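Local coordinates for proteasome activator protein PA26 (Trypanosoma brucei, PDB 1YAR), which probably docks as a heptameric ring on the ends of the 20S proteasome and opens its gate, stimulating peptide hydrolysis independently of ATP, at residues 84-88 against 126-131. Sequence-based numbering, arbitrary orientation.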
# COMPACT_ATOMS: atom_id res chain seq x y z
N CYS O 84 -16.87 75.59 -86.24
CA CYS O 84 -16.50 75.78 -84.82
C CYS O 84 -17.70 76.23 -83.99
O CYS O 84 -17.90 75.76 -82.86
CB CYS O 84 -15.37 76.80 -84.70
SG CYS O 84 -13.79 76.20 -85.32
N HIS O 85 -18.48 77.16 -84.54
CA HIS O 85 -19.75 77.56 -83.90
C HIS O 85 -20.62 76.34 -83.56
O HIS O 85 -21.07 76.20 -82.42
CB HIS O 85 -20.51 78.55 -84.82
CG HIS O 85 -21.90 78.89 -84.37
ND1 HIS O 85 -22.82 79.48 -85.22
CD2 HIS O 85 -22.53 78.77 -83.18
CE1 HIS O 85 -23.96 79.68 -84.56
NE2 HIS O 85 -23.80 79.25 -83.33
N ASN O 86 -20.85 75.47 -84.54
CA ASN O 86 -21.67 74.27 -84.34
C ASN O 86 -21.12 73.32 -83.27
O ASN O 86 -21.84 72.84 -82.40
CB ASN O 86 -21.84 73.51 -85.66
CG ASN O 86 -22.74 74.23 -86.65
OD1 ASN O 86 -23.50 75.14 -86.27
ND2 ASN O 86 -22.67 73.84 -87.91
N VAL O 87 -19.82 73.03 -83.38
CA VAL O 87 -19.14 72.16 -82.42
C VAL O 87 -19.23 72.74 -81.01
O VAL O 87 -19.49 72.00 -80.05
CB VAL O 87 -17.68 71.89 -82.83
CG1 VAL O 87 -16.91 71.21 -81.69
CG2 VAL O 87 -17.65 71.02 -84.12
N TYR O 88 -19.04 74.05 -80.87
CA TYR O 88 -19.18 74.72 -79.56
C TYR O 88 -20.57 74.48 -78.94
O TYR O 88 -20.68 74.13 -77.77
CB TYR O 88 -18.93 76.22 -79.67
CG TYR O 88 -18.95 76.99 -78.35
CD1 TYR O 88 -17.75 77.32 -77.71
CD2 TYR O 88 -20.14 77.43 -77.77
CE1 TYR O 88 -17.74 78.04 -76.53
CE2 TYR O 88 -20.14 78.16 -76.57
CZ TYR O 88 -18.93 78.46 -75.96
OH TYR O 88 -18.88 79.18 -74.80
N LEU O 126 -11.67 71.42 -75.17
CA LEU O 126 -12.19 71.56 -76.54
C LEU O 126 -12.74 72.96 -76.79
O LEU O 126 -12.39 73.60 -77.79
CB LEU O 126 -13.24 70.48 -76.85
CG LEU O 126 -14.10 70.65 -78.11
CD1 LEU O 126 -13.24 70.52 -79.35
CD2 LEU O 126 -15.20 69.59 -78.13
N GLU O 127 -13.60 73.44 -75.90
CA GLU O 127 -14.29 74.72 -76.11
C GLU O 127 -13.40 75.94 -75.94
O GLU O 127 -13.49 76.89 -76.72
CB GLU O 127 -15.49 74.85 -75.16
CG GLU O 127 -16.59 73.84 -75.41
CD GLU O 127 -17.84 74.21 -74.64
OE1 GLU O 127 -18.12 75.41 -74.53
OE2 GLU O 127 -18.54 73.32 -74.14
N ILE O 128 -12.57 75.91 -74.90
CA ILE O 128 -11.75 77.07 -74.55
C ILE O 128 -10.43 77.08 -75.34
O ILE O 128 -10.06 78.10 -75.93
CB ILE O 128 -11.47 77.10 -73.02
CG1 ILE O 128 -12.77 77.10 -72.19
CG2 ILE O 128 -10.55 78.26 -72.64
CD1 ILE O 128 -13.84 78.07 -72.64
N LYS O 129 -9.74 75.96 -75.34
CA LYS O 129 -8.42 75.91 -75.96
C LYS O 129 -8.47 75.57 -77.44
O LYS O 129 -7.99 76.35 -78.25
CB LYS O 129 -7.50 74.97 -75.20
CG LYS O 129 -7.24 75.38 -73.77
CD LYS O 129 -6.35 74.35 -73.09
CE LYS O 129 -5.94 74.78 -71.68
NZ LYS O 129 -5.15 73.66 -71.02
N THR O 130 -9.05 74.42 -77.80
CA THR O 130 -9.04 73.95 -79.19
C THR O 130 -9.79 74.93 -80.12
O THR O 130 -9.30 75.23 -81.23
CB THR O 130 -9.65 72.55 -79.30
OG1 THR O 130 -9.11 71.71 -78.27
CG2 THR O 130 -9.23 71.85 -80.60
N LEU O 131 -10.96 75.40 -79.67
CA LEU O 131 -11.80 76.29 -80.48
C LEU O 131 -11.47 77.75 -80.26
O LEU O 131 -11.95 78.61 -81.01
CB LEU O 131 -13.29 76.03 -80.21
CG LEU O 131 -13.83 74.64 -80.56
CD1 LEU O 131 -15.29 74.55 -80.15
CD2 LEU O 131 -13.62 74.26 -82.06
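Leu131 pushes its forked end against one side of helix 71-99, a methyl for each of two successive turns. CD2 rests on Cys84 SG at 3.8 Å, while CD1 lies 4.0 Å from Val87 CG1 and just as far from Tyr88 CB, near the plane of the tyrosine ring at its edge. With chi1 at 169°, Val87 holds CG1 beside its carbonyl carbon, where it reaches both leucines; the contact with Leu126 CD2 is the looser, at 4.3 Å. Two helices of the elongated PA28-type bundle meet here close to the centre of the chain, and helix 111-130 carries a wider pi-type turn, in which Leu131 N hydrogen-bonds to Leu126 O. Trp34 of helix 24-57 and Leu207 of helix 183-226 continue the apolar layer. Further along, Glu127 crosses the Tyr88 side chain at about a right angle and sets OE1 over one ring face, offset toward the rim and 3.3 Å from CE1; carboxylate and ring planes are 68° apart. OE1 also lies close to Glu92 OE2, a meeting of like charges that could raise a pKa, although Arg95, which Glu127 also touches, may offset it. His206 of a second subunit packs against both Tyr88 and Glu127.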